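Local coordinates for protein alpha-fucosidase (PDB 2EAB) that probably hydrolyses alpha-1,2-linked L-fucose from glycans, as the calcium-binding catalytic part of a longer bifidobacterial protein, at residues G65-E70 against T154-D159; D174-T179 against A200-F205; V190-L195 against T317-A322. One frame throughout, in Å; residues are numbered along the deposited sequence.

Overall arrangement
All three contacts involve the nine-stranded antiparallel sheet of the N-terminal beta domain. Contact 1 and contact 2 join it to the facing seven-stranded sheet: the first by a short, buried phenol-to-carbonyl hydrogen bond, the second by the bent aliphatic chain of an exposed lysine laid over a valine and a tyrosine where strands 176-185 and 203-208 begin. Contact 3 is buried and wholly apolar, with helix 316-331 pressing valine against valine on strand 190-197. Contacts 2 and 3 touch through Leu195, which packs on Leu203 and Phe205. Contact 1 touches neither, although its centre is about 13 Å from that of contact 2, nearer than the 20 Å between the centre of either and that of contact 3.

Contact 1 of 3, residues G65-E70 against T154-D159; sequences GEVSRE and TEYRRD
Gly65 offers its carbonyl oxygen to the phenol of Tyr156, and the hydrogen bond from Tyr156 OH to Gly65 O is short, 2.5 Å. The oxygen lies at the ring edge, in the plane of the ring; the donor approaches at a C=O...O angle of 127°, tilted 17° from the carbonyl plane. With CG anti to the backbone N (chi1 -177°), Tyr156 stretches from its strand toward the turn and delivers the hydroxyl beside Gly65, which has no side chain to stand in the way. Glu66 turns its CB away and bonds Ser27 through OE1, while its backbone N holds Glu70 OE1 at 2.9 Å from above the carboxylate plane. Val67 adds the apolar part: its CG2 comes obliquely to Tyr156 CE1 at 4.4 Å, and it also rests on Thr151 and Val153. Ser68 OG bonds Phe148 N. Glu70, already in strand 69-76, reaches back to the turn; its OE1 also receives a weak bond from Gly65 N, and its OE2 takes Arg180 in a salt bridge and the hydroxyl of Tyr182. The turn between strands 59-63 and 69-76 of one sheet is thereby tied to strand 156-161 of the other, across the two-sheet beta domain. One neutral hydrogen bond, with a loose apolar touch from Val67, does the bridging, whereas the carboxylate of Glu70, gripped at both oxygens, braces the turn from within and is probably ionised beside Arg180.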
ATOM      1  N   GLY A  65     -22.420   9.607 -10.854  1.00  9.55           N
ATOM      2  CA  GLY A  65     -22.769  10.726 -11.729  1.00  9.96           C
ATOM      3  C   GLY A  65     -23.988  10.466 -12.595  1.00 10.21           C
ATOM      4  O   GLY A  65     -24.072  10.962 -13.723  1.00 10.72           O
ATOM      5  N   GLU A  66     -24.932   9.684 -12.079  1.00 10.44           N
ATOM      6  CA  GLU A  66     -26.164   9.405 -12.815  1.00 10.87           C
ATOM      7  C   GLU A  66     -27.037  10.646 -12.897  1.00 11.19           C
ATOM      8  O   GLU A  66     -27.037  11.475 -11.994  1.00 11.09           O
ATOM      9  CB  GLU A  66     -26.928   8.237 -12.190  1.00 11.01           C
ATOM     10  CG  GLU A  66     -26.116   6.943 -12.094  1.00 11.33           C
ATOM     11  CD  GLU A  66     -25.595   6.464 -13.436  1.00 12.03           C
ATOM     12  OE1 GLU A  66     -26.356   6.525 -14.428  1.00 12.78           O
ATOM     13  OE2 GLU A  66     -24.423   6.030 -13.504  1.00 12.42           O
ATOM     14  N   VAL A  67     -27.783  10.765 -13.992  1.00 11.81           N
ATOM     15  CA  VAL A  67     -28.578  11.965 -14.249  1.00 12.26           C
ATOM     16  C   VAL A  67     -29.716  12.127 -13.236  1.00 12.16           C
ATOM     17  O   VAL A  67     -29.799  13.146 -12.549  1.00 12.15           O
ATOM     18  CB  VAL A  67     -29.110  12.002 -15.707  1.00 12.37           C
ATOM     19  CG1 VAL A  67     -30.141  13.114 -15.890  1.00 12.73           C
ATOM     20  CG2 VAL A  67     -27.963  12.186 -16.690  1.00 13.14           C
ATOM     21  N   SER A  68     -30.579  11.118 -13.135  1.00 12.45           N
ATOM     22  CA  SER A  68     -31.760  11.223 -12.282  1.00 12.91           C
ATOM     23  C   SER A  68     -31.560  10.594 -10.903  1.00 12.81           C
ATOM     24  O   SER A  68     -31.671  11.279  -9.891  1.00 13.21           O
ATOM     25  CB  SER A  68     -32.993  10.639 -12.974  1.00 13.12           C
ATOM     26  OG  SER A  68     -34.158  10.908 -12.216  1.00 14.24           O
ATOM     27  N   ARG A  69     -31.277   9.295 -10.859  1.00 12.55           N
ATOM     28  CA  ARG A  69     -31.043   8.643  -9.573  1.00 12.34           C
ATOM     29  C   ARG A  69     -29.546   8.580  -9.315  1.00 11.74           C
ATOM     30  O   ARG A  69     -28.883   7.571  -9.573  1.00 12.03           O
ATOM     31  CB  ARG A  69     -31.711   7.265  -9.491  1.00 12.80           C
ATOM     32  CG  ARG A  69     -31.668   6.658  -8.089  1.00 14.23           C
ATOM     33  CD  ARG A  69     -32.713   5.572  -7.915  1.00 16.87           C
ATOM     34  NE  ARG A  69     -32.445   4.718  -6.755  1.00 19.00           N
ATOM     35  CZ  ARG A  69     -32.839   4.974  -5.509  1.00 20.39           C
ATOM     36  NH1 ARG A  69     -33.521   6.078  -5.220  1.00 21.53           N
ATOM     37  NH2 ARG A  69     -32.544   4.117  -4.539  1.00 20.86           N
ATOM     38  N   GLU A  70     -29.026   9.698  -8.825  1.00 10.95           N
ATOM     39  CA  GLU A  70     -27.616   9.812  -8.504  1.00 10.26           C
ATOM     40  C   GLU A  70     -27.257   8.886  -7.345  1.00  9.73           C
ATOM     41  O   GLU A  70     -28.067   8.651  -6.441  1.00  9.79           O
ATOM     42  CB  GLU A  70     -27.260  11.268  -8.197  1.00 10.65           C
ATOM     43  CG  GLU A  70     -25.850  11.509  -7.653  1.00 10.69           C
ATOM     44  CD  GLU A  70     -24.726  11.231  -8.655  1.00 10.77           C
ATOM     45  OE1 GLU A  70     -24.641  10.105  -9.185  1.00  9.98           O
ATOM     46  OE2 GLU A  70     -23.906  12.147  -8.887  1.00 11.46           O
ATOM     47  N   THR A 154     -27.749  17.349 -22.251  1.00 15.86           N
ATOM     48  CA  THR A 154     -26.614  17.833 -23.030  1.00 15.26           C
ATOM     49  C   THR A 154     -25.591  18.435 -22.072  1.00 14.80           C
ATOM     50  O   THR A 154     -25.875  18.611 -20.882  1.00 14.42           O
ATOM     51  CB  THR A 154     -27.025  18.901 -24.072  1.00 15.35           C
ATOM     52  OG1 THR A 154     -27.672  19.993 -23.410  1.00 16.39           O
ATOM     53  CG2 THR A 154     -27.948  18.313 -25.136  1.00 15.77           C
ATOM     54  N   GLU A 155     -24.406  18.743 -22.596  1.00 14.34           N
ATOM     55  CA  GLU A 155     -23.326  19.371 -21.826  1.00 14.53           C
ATOM     56  C   GLU A 155     -22.961  18.584 -20.565  1.00 13.77           C
ATOM     57  O   GLU A 155     -22.598  19.164 -19.534  1.00 14.05           O
ATOM     58  CB  GLU A 155     -23.668  20.831 -21.501  1.00 14.56           C
ATOM     59  CG  GLU A 155     -23.792  21.699 -22.750  1.00 15.96           C
ATOM     60  CD  GLU A 155     -24.415  23.061 -22.499  1.00 16.29           C
ATOM     61  OE1 GLU A 155     -24.353  23.567 -21.359  1.00 18.34           O
ATOM     62  OE2 GLU A 155     -24.967  23.634 -23.461  1.00 19.24           O
ATOM     63  N   TYR A 156     -23.068  17.260 -20.660  1.00 12.92           N
ATOM     64  CA  TYR A 156     -22.736  16.389 -19.540  1.00 12.30           C
ATOM     65  C   TYR A 156     -21.237  16.235 -19.368  1.00 12.34           C
ATOM     66  O   TYR A 156     -20.523  15.951 -20.325  1.00 12.36           O
ATOM     67  CB  TYR A 156     -23.371  15.000 -19.685  1.00 12.05           C
ATOM     68  CG  TYR A 156     -23.077  14.129 -18.484  1.00 11.48           C
ATOM     69  CD1 TYR A 156     -24.019  13.960 -17.475  1.00 11.24           C
ATOM     70  CD2 TYR A 156     -21.835  13.508 -18.334  1.00 10.74           C
ATOM     71  CE1 TYR A 156     -23.737  13.181 -16.356  1.00 10.98           C
ATOM     72  CE2 TYR A 156     -21.543  12.737 -17.221  1.00 10.32           C
ATOM     73  CZ  TYR A 156     -22.493  12.575 -16.240  1.00 10.67           C
ATOM     74  OH  TYR A 156     -22.176  11.798 -15.147  1.00 11.19           O
ATOM     75  N   ARG A 157     -20.775  16.409 -18.134  1.00 12.08           N
ATOM     76  CA  ARG A 157     -19.428  16.003 -17.763  1.00 11.98           C
ATOM     77  C   ARG A 157     -19.398  15.541 -16.310  1.00 11.44           C
ATOM     78  O   ARG A 157     -20.049  16.131 -15.452  1.00 11.43           O
ATOM     79  CB  ARG A 157     -18.424  17.139 -17.983  1.00 12.01           C
ATOM     80  CG  ARG A 157     -16.968  16.685 -17.927  1.00 13.00           C
ATOM     81  CD  ARG A 157     -15.995  17.852 -18.002  1.00 13.40           C
ATOM     82  NE  ARG A 157     -16.092  18.728 -16.837  1.00 16.42           N
ATOM     83  CZ  ARG A 157     -16.493  19.996 -16.876  1.00 17.56           C
ATOM     84  NH1 ARG A 157     -16.834  20.563 -18.028  1.00 18.74           N
ATOM     85  NH2 ARG A 157     -16.545  20.707 -15.758  1.00 18.06           N
ATOM     86  N   ARG A 158     -18.651  14.473 -16.049  1.00 11.04           N
ATOM     87  CA  ARG A 158     -18.278  14.119 -14.685  1.00 10.73           C
ATOM     88  C   ARG A 158     -16.762  14.055 -14.612  1.00 10.48           C
ATOM     89  O   ARG A 158     -16.098  13.648 -15.568  1.00 10.37           O
ATOM     90  CB  ARG A 158     -18.928  12.806 -14.228  1.00 10.89           C
ATOM     91  CG  ARG A 158     -18.440  11.560 -14.943  1.00 10.36           C
ATOM     92  CD  ARG A 158     -19.285  10.359 -14.571  1.00 10.01           C
ATOM     93  NE  ARG A 158     -18.823   9.144 -15.231  1.00  9.51           N
ATOM     94  CZ  ARG A 158     -18.069   8.206 -14.660  1.00  9.17           C
ATOM     95  NH1 ARG A 158     -17.670   8.319 -13.397  1.00  9.80           N
ATOM     96  NH2 ARG A 158     -17.712   7.146 -15.362  1.00  9.45           N
ATOM     97  N   ASP A 159     -16.217  14.494 -13.486  1.00 10.42           N
ATOM     98  CA  ASP A 159     -14.774  14.493 -13.326  1.00 10.49           C
ATOM     99  C   ASP A 159     -14.347  14.226 -11.895  1.00  9.99           C
ATOM    100  O   ASP A 159     -15.141  14.315 -10.950  1.00 10.01           O
ATOM    101  CB  ASP A 159     -14.160  15.809 -13.840  1.00 11.14           C
ATOM    102  CG  ASP A 159     -14.468  16.990 -12.944  1.00 13.65           C
ATOM    103  OD1 ASP A 159     -14.008  16.998 -11.781  1.00 16.35           O
ATOM    104  OD2 ASP A 159     -15.159  17.917 -13.407  1.00 16.25           O
TER

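Contact 2 of 3, residues D174-T179 against A200-F205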
ATOM      1  N   ASP A 174     -33.530  19.756 -19.812  1.00 16.75           N
ATOM      2  CA  ASP A 174     -34.719  20.566 -20.100  1.00 17.31           C
ATOM      3  C   ASP A 174     -34.501  22.056 -19.788  1.00 17.13           C
ATOM      4  O   ASP A 174     -35.341  22.703 -19.156  1.00 17.57           O
ATOM      5  CB  ASP A 174     -35.935  20.002 -19.346  1.00 17.56           C
ATOM      6  CG  ASP A 174     -37.256  20.566 -19.842  1.00 18.78           C
ATOM      7  OD1 ASP A 174     -37.417  20.752 -21.068  1.00 20.37           O
ATOM      8  OD2 ASP A 174     -38.136  20.821 -18.992  1.00 20.55           O
ATOM      9  N   GLY A 175     -33.356  22.582 -20.223  1.00 17.12           N
ATOM     10  CA  GLY A 175     -33.038  24.003 -20.083  1.00 17.04           C
ATOM     11  C   GLY A 175     -32.322  24.412 -18.807  1.00 16.81           C
ATOM     12  O   GLY A 175     -31.823  25.534 -18.708  1.00 17.09           O
ATOM     13  N   VAL A 176     -32.263  23.505 -17.832  1.00 16.38           N
ATOM     14  CA  VAL A 176     -31.675  23.799 -16.523  1.00 15.95           C
ATOM     15  C   VAL A 176     -30.346  23.060 -16.349  1.00 15.43           C
ATOM     16  O   VAL A 176     -30.254  21.862 -16.628  1.00 15.06           O
ATOM     17  CB  VAL A 176     -32.641  23.418 -15.365  1.00 16.21           C
ATOM     18  CG1 VAL A 176     -32.066  23.823 -14.009  1.00 16.10           C
ATOM     19  CG2 VAL A 176     -34.012  24.056 -15.568  1.00 16.38           C
ATOM     20  N   THR A 177     -29.322  23.789 -15.906  1.00 14.91           N
ATOM     21  CA  THR A 177     -28.032  23.187 -15.576  1.00 14.65           C
ATOM     22  C   THR A 177     -28.007  22.750 -14.115  1.00 14.33           C
ATOM     23  O   THR A 177     -28.265  23.545 -13.209  1.00 14.22           O
ATOM     24  CB  THR A 177     -26.856  24.145 -15.879  1.00 14.74           C
ATOM     25  OG1 THR A 177     -26.826  24.428 -17.281  1.00 15.39           O
ATOM     26  CG2 THR A 177     -25.517  23.524 -15.469  1.00 14.89           C
ATOM     27  N   TYR A 178     -27.704  21.472 -13.903  1.00 13.90           N
ATOM     28  CA  TYR A 178     -27.574  20.910 -12.566  1.00 13.35           C
ATOM     29  C   TYR A 178     -26.116  20.582 -12.307  1.00 12.92           C
ATOM     30  O   TYR A 178     -25.447  20.010 -13.167  1.00 12.60           O
ATOM     31  CB  TYR A 178     -28.431  19.649 -12.430  1.00 13.74           C
ATOM     32  CG  TYR A 178     -29.913  19.913 -12.577  1.00 13.87           C
ATOM     33  CD1 TYR A 178     -30.693  20.240 -11.469  1.00 14.32           C
ATOM     34  CD2 TYR A 178     -30.534  19.841 -13.825  1.00 14.15           C
ATOM     35  CE1 TYR A 178     -32.057  20.489 -11.595  1.00 14.97           C
ATOM     36  CE2 TYR A 178     -31.897  20.089 -13.967  1.00 14.74           C
ATOM     37  CZ  TYR A 178     -32.649  20.407 -12.849  1.00 14.98           C
ATOM     38  OH  TYR A 178     -33.996  20.655 -12.989  1.00 15.08           O
ATOM     39  N   THR A 179     -25.621  20.970 -11.136  1.00 12.44           N
ATOM     40  CA  THR A 179     -24.251  20.626 -10.755  1.00 12.14           C
ATOM     41  C   THR A 179     -24.200  19.894  -9.423  1.00 11.78           C
ATOM     42  O   THR A 179     -25.053  20.092  -8.549  1.00 11.42           O
ATOM     43  CB  THR A 179     -23.303  21.854 -10.687  1.00 12.44           C
ATOM     44  OG1 THR A 179     -23.552  22.609  -9.498  1.00 13.62           O
ATOM     45  CG2 THR A 179     -23.454  22.749 -11.916  1.00 12.68           C
ATOM     46  N   ALA A 200     -34.047  29.053 -10.040  1.00 18.67           N
ATOM     47  CA  ALA A 200     -34.682  28.966  -8.724  1.00 18.42           C
ATOM     48  C   ALA A 200     -35.895  28.038  -8.741  1.00 18.16           C
ATOM     49  O   ALA A 200     -36.664  28.023  -9.706  1.00 18.24           O
ATOM     50  CB  ALA A 200     -35.073  30.352  -8.226  1.00 18.68           C
ATOM     51  N   GLY A 201     -36.044  27.250  -7.677  1.00 17.74           N
ATOM     52  CA  GLY A 201     -37.160  26.314  -7.546  1.00 17.20           C
ATOM     53  C   GLY A 201     -36.975  24.982  -8.255  1.00 16.97           C
ATOM     54  O   GLY A 201     -37.815  24.089  -8.129  1.00 17.01           O
ATOM     55  N   LYS A 202     -35.875  24.839  -8.992  1.00 16.61           N
ATOM     56  CA  LYS A 202     -35.653  23.650  -9.817  1.00 16.25           C
ATOM     57  C   LYS A 202     -34.855  22.534  -9.140  1.00 15.84           C
ATOM     58  O   LYS A 202     -34.748  21.434  -9.687  1.00 15.84           O
ATOM     59  CB  LYS A 202     -35.023  24.026 -11.166  1.00 16.49           C
ATOM     60  CG  LYS A 202     -35.942  24.834 -12.096  1.00 17.45           C
ATOM     61  CD  LYS A 202     -37.301  24.162 -12.331  1.00 19.38           C
ATOM     62  CE  LYS A 202     -37.183  22.879 -13.145  1.00 19.91           C
ATOM     63  NZ  LYS A 202     -38.501  22.208 -13.314  1.00 21.42           N
ATOM     64  N   LEU A 203     -34.295  22.808  -7.965  1.00 15.26           N
ATOM     65  CA  LEU A 203     -33.601  21.756  -7.226  1.00 14.89           C
ATOM     66  C   LEU A 203     -34.599  20.957  -6.391  1.00 14.75           C
ATOM     67  O   LEU A 203     -35.093  21.421  -5.361  1.00 14.84           O
ATOM     68  CB  LEU A 203     -32.454  22.315  -6.376  1.00 14.82           C
ATOM     69  CG  LEU A 203     -31.458  21.296  -5.800  1.00 14.76           C
ATOM     70  CD1 LEU A 203     -30.795  20.455  -6.896  1.00 15.05           C
ATOM     71  CD2 LEU A 203     -30.412  22.011  -4.968  1.00 15.00           C
ATOM     72  N   ASN A 204     -34.902  19.758  -6.880  1.00 14.44           N
ATOM     73  CA  ASN A 204     -35.859  18.853  -6.264  1.00 14.46           C
ATOM     74  C   ASN A 204     -35.279  17.449  -6.243  1.00 14.14           C
ATOM     75  O   ASN A 204     -34.949  16.895  -7.294  1.00 14.34           O
ATOM     76  CB  ASN A 204     -37.175  18.855  -7.048  1.00 14.73           C
ATOM     77  CG  ASN A 204     -37.826  20.222  -7.091  1.00 15.41           C
ATOM     78  OD1 ASN A 204     -38.501  20.628  -6.151  1.00 16.26           O
ATOM     79  ND2 ASN A 204     -37.623  20.938  -8.191  1.00 16.32           N
ATOM     80  N   PHE A 205     -35.137  16.880  -5.049  1.00 14.06           N
ATOM     81  CA  PHE A 205     -34.595  15.529  -4.921  1.00 13.71           C
ATOM     82  C   PHE A 205     -34.918  14.880  -3.583  1.00 13.47           C
ATOM     83  O   PHE A 205     -35.222  15.555  -2.602  1.00 13.54           O
ATOM     84  CB  PHE A 205     -33.075  15.506  -5.170  1.00 13.83           C
ATOM     85  CG  PHE A 205     -32.278  16.237  -4.130  1.00 14.16           C
ATOM     86  CD1 PHE A 205     -31.835  15.579  -2.988  1.00 14.53           C
ATOM     87  CD2 PHE A 205     -31.966  17.582  -4.294  1.00 14.76           C
ATOM     88  CE1 PHE A 205     -31.105  16.248  -2.020  1.00 14.53           C
ATOM     89  CE2 PHE A 205     -31.230  18.261  -3.331  1.00 15.01           C
ATOM     90  CZ  PHE A 205     -30.799  17.591  -2.190  1.00 14.87           C
TER
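Lys202 lays its aliphatic chain over Val176 and the hydroxyl end of Tyr178, the side chains crossing at a slant. Its CB points toward the strand and meets both, standing 4.0 Å from Tyr178 OH and 4.1 Å from Val176 CG1. The next carbon, CG, moves on to the other valine methyl, with Lys202 CG 4.0 Å from Val176 CG2. Bends at chi2 (-53°) and chi3 (-68°) then curl the chain back, which brings Lys202 CE within 3.9 Å of Tyr178 OH while still near Val176 CG2. At the tip, NZ has Asp174 as an oppositely charged neighbour, but the charged atoms, Lys202 NZ and Asp174 OD2, remain 5.9 Å apart and make no salt bridge. The backbone of the same residue also takes part: Lys202 O sits in the plane of the Tyr178 ring at its edge, 3.4 Å from Tyr178 CE1. Val176 CG1, in turn, covers one face of that ring, 3.6 Å above its plane and offset toward the rim. The loop leading into the second strand is stiffened by its own bond, 3.2 Å from Asn204 ND2 to Gly201 O. Lys202 and Leu203 form a classic beta bulge opposite Ala271. Ala197 of strand 190-197 touches Val176, Tyr178 and Lys202 alike, and the ring of Tyr178 meets that of Phe148 with planes at about 60°. The contact lies where the chain, having run up strand 190-197 beside strand 176-185, leaves the nine-stranded sheet and enters strand 203-208, between strands 140-145 and 266-271 of the seven-stranded one.

Contact 3 of 3, residues V190-L195 against T317-A322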
ATOM      1  N   VAL A 190     -15.680  15.195   7.537  1.00  9.23           N
ATOM      2  CA  VAL A 190     -17.039  15.236   7.028  1.00  9.49           C
ATOM      3  C   VAL A 190     -17.052  15.157   5.509  1.00  9.23           C
ATOM      4  O   VAL A 190     -16.148  15.665   4.843  1.00  9.30           O
ATOM      5  CB  VAL A 190     -17.787  16.513   7.539  1.00  9.69           C
ATOM      6  CG1 VAL A 190     -17.204  17.794   6.923  1.00 10.36           C
ATOM      7  CG2 VAL A 190     -19.290  16.421   7.297  1.00  9.88           C
ATOM      8  N   MET A 191     -18.070  14.491   4.977  1.00  9.00           N
ATOM      9  CA  MET A 191     -18.302  14.435   3.544  1.00  9.29           C
ATOM     10  C   MET A 191     -19.299  15.529   3.174  1.00  9.31           C
ATOM     11  O   MET A 191     -20.285  15.749   3.880  1.00  9.43           O
ATOM     12  CB  MET A 191     -18.826  13.052   3.149  1.00  9.14           C
ATOM     13  CG  MET A 191     -19.150  12.884   1.673  1.00  9.62           C
ATOM     14  SD  MET A 191     -19.681  11.210   1.269  1.00  9.77           S
ATOM     15  CE  MET A 191     -18.175  10.274   1.538  1.00  9.47           C
ATOM     16  N   VAL A 192     -19.025  16.209   2.069  1.00  9.52           N
ATOM     17  CA  VAL A 192     -19.851  17.318   1.610  1.00 10.08           C
ATOM     18  C   VAL A 192     -20.355  17.014   0.209  1.00 10.32           C
ATOM     19  O   VAL A 192     -19.590  16.582  -0.652  1.00 10.08           O
ATOM     20  CB  VAL A 192     -19.050  18.651   1.629  1.00 10.24           C
ATOM     21  CG1 VAL A 192     -19.841  19.786   0.986  1.00 11.37           C
ATOM     22  CG2 VAL A 192     -18.654  19.023   3.055  1.00 11.60           C
ATOM     23  N   ALA A 193     -21.656  17.211   0.004  1.00 10.46           N
ATOM     24  CA  ALA A 193     -22.244  17.216  -1.328  1.00 10.95           C
ATOM     25  C   ALA A 193     -22.906  18.570  -1.554  1.00 11.10           C
ATOM     26  O   ALA A 193     -23.852  18.934  -0.848  1.00 11.53           O
ATOM     27  CB  ALA A 193     -23.248  16.091  -1.486  1.00 10.77           C
ATOM     28  N   ARG A 194     -22.380  19.315  -2.520  1.00 11.48           N
ATOM     29  CA  ARG A 194     -22.904  20.624  -2.884  1.00 11.74           C
ATOM     30  C   ARG A 194     -23.698  20.467  -4.171  1.00 11.84           C
ATOM     31  O   ARG A 194     -23.151  20.063  -5.195  1.00 11.50           O
ATOM     32  CB  ARG A 194     -21.751  21.617  -3.065  1.00 12.13           C
ATOM     33  CG  ARG A 194     -22.156  23.011  -3.536  1.00 12.96           C
ATOM     34  CD  ARG A 194     -22.887  23.778  -2.453  1.00 13.75           C
ATOM     35  NE  ARG A 194     -23.330  25.087  -2.927  1.00 14.37           N
ATOM     36  CZ  ARG A 194     -24.176  25.878  -2.273  1.00 15.39           C
ATOM     37  NH1 ARG A 194     -24.687  25.500  -1.108  1.00 16.04           N
ATOM     38  NH2 ARG A 194     -24.521  27.050  -2.791  1.00 15.74           N
ATOM     39  N   LEU A 195     -24.995  20.765  -4.101  1.00 12.12           N
ATOM     40  CA  LEU A 195     -25.907  20.524  -5.216  1.00 12.56           C
ATOM     41  C   LEU A 195     -26.593  21.816  -5.623  1.00 12.82           C
ATOM     42  O   LEU A 195     -27.084  22.549  -4.768  1.00 12.93           O
ATOM     43  CB  LEU A 195     -26.954  19.474  -4.827  1.00 12.57           C
ATOM     44  CG  LEU A 195     -26.445  18.204  -4.133  1.00 13.13           C
ATOM     45  CD1 LEU A 195     -27.590  17.393  -3.572  1.00 14.11           C
ATOM     46  CD2 LEU A 195     -25.606  17.356  -5.073  1.00 12.64           C
ATOM     47  N   THR A 317     -18.361  27.365   2.394  1.00 13.48           N
ATOM     48  CA  THR A 317     -17.174  28.063   1.898  1.00 13.70           C
ATOM     49  C   THR A 317     -15.935  27.741   2.739  1.00 13.28           C
ATOM     50  O   THR A 317     -14.880  27.389   2.196  1.00 13.20           O
ATOM     51  CB  THR A 317     -17.408  29.591   1.816  1.00 13.88           C
ATOM     52  OG1 THR A 317     -18.514  29.849   0.945  1.00 15.45           O
ATOM     53  CG2 THR A 317     -16.172  30.311   1.276  1.00 14.73           C
ATOM     54  N   ALA A 318     -16.076  27.844   4.057  1.00 12.83           N
ATOM     55  CA  ALA A 318     -14.972  27.593   4.977  1.00 12.55           C
ATOM     56  C   ALA A 318     -14.546  26.123   5.005  1.00 12.29           C
ATOM     57  O   ALA A 318     -13.350  25.824   5.051  1.00 12.29           O
ATOM     58  CB  ALA A 318     -15.326  28.068   6.372  1.00 12.94           C
ATOM     59  N   VAL A 319     -15.520  25.215   4.991  1.00 11.70           N
ATOM     60  CA  VAL A 319     -15.234  23.775   4.979  1.00 11.53           C
ATOM     61  C   VAL A 319     -14.511  23.385   3.686  1.00 11.40           C
ATOM     62  O   VAL A 319     -13.524  22.641   3.719  1.00 11.27           O
ATOM     63  CB  VAL A 319     -16.519  22.931   5.202  1.00 11.29           C
ATOM     64  CG1 VAL A 319     -16.264  21.444   4.945  1.00 11.57           C
ATOM     65  CG2 VAL A 319     -17.042  23.137   6.617  1.00 12.20           C
ATOM     66  N   LYS A 320     -14.979  23.911   2.557  1.00 11.51           N
ATOM     67  CA  LYS A 320     -14.333  23.654   1.271  1.00 11.78           C
ATOM     68  C   LYS A 320     -12.906  24.200   1.227  1.00 11.70           C
ATOM     69  O   LYS A 320     -11.995  23.504   0.774  1.00 11.35           O
ATOM     70  CB  LYS A 320     -15.161  24.224   0.114  1.00 11.74           C
ATOM     71  CG  LYS A 320     -14.547  23.992  -1.260  1.00 12.41           C
ATOM     72  CD  LYS A 320     -15.473  24.452  -2.365  1.00 12.52           C
ATOM     73  CE  LYS A 320     -14.811  24.334  -3.727  1.00 13.52           C
ATOM     74  NZ  LYS A 320     -15.747  24.682  -4.827  1.00 14.04           N
ATOM     75  N   LYS A 321     -12.712  25.433   1.696  1.00 11.50           N
ATOM     76  CA  LYS A 321     -11.382  26.049   1.715  1.00 12.10           C
ATOM     77  C   LYS A 321     -10.397  25.219   2.533  1.00 11.52           C
ATOM     78  O   LYS A 321      -9.300  24.909   2.065  1.00 11.40           O
ATOM     79  CB  LYS A 321     -11.436  27.483   2.252  1.00 12.06           C
ATOM     80  CG  LYS A 321     -10.076  28.173   2.271  1.00 13.20           C
ATOM     81  CD  LYS A 321     -10.128  29.524   2.966  1.00 13.96           C
ATOM     82  CE  LYS A 321      -8.783  30.234   2.892  1.00 16.91           C
ATOM     83  NZ  LYS A 321      -7.729  29.572   3.717  1.00 18.89           N
ATOM     84  N   ALA A 322     -10.795  24.866   3.751  1.00 11.39           N
ATOM     85  CA  ALA A 322      -9.950  24.071   4.639  1.00 11.26           C
ATOM     86  C   ALA A 322      -9.633  22.713   4.027  1.00 10.95           C
ATOM     87  O   ALA A 322      -8.505  22.219   4.153  1.00 10.96           O
ATOM     88  CB  ALA A 322     -10.606  23.906   5.992  1.00 11.50           C
TER
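Val319 has CG1 anti to its backbone N (chi1 170°), which extends that methyl from the helix toward the strand, and Val192 meets it with CG2, the methyl that its chi1 of 173° places beside the backbone N and opposite the carbonyl carbon. The pair forms the closer of the two touches, 3.9 Å between Val192 CG2 and Val319 CG1. The same helix methyl reaches the preceding inward-facing residue of the strand, lying 4.3 Å from Val190 CG1. One branch of Val319 thus contacts two valines spaced two residues apart, Val190 and Val192, whose CB atoms point to the helix while that of Met191 between them points away. No hydrogen bond crosses the segments, and all three valines are buried, so the interaction is purely apolar. Even here the backbones are well separated, 8.4 Å between Val192 CA and Lys320 CA. Other residues extend the seam: Val190 packs on Val307 and Ala311 of helix 297-314, and Val192 touches Phe183 and Thr275 on the neighbouring strands. Polar links flank it, since the extended Lys320 forms salt bridges with Asp11 and Glu181, and Arg194 makes a cation-pi contact with Tyr316. Helix 316-331, with helix 297-314 just before it, therefore lies against one face of the nine-stranded sheet. Helices packed on the N-terminal beta-sandwich, on the way to an (alpha/alpha)6 barrel, are a feature of glycoside hydrolase family 95, as in the related family 65.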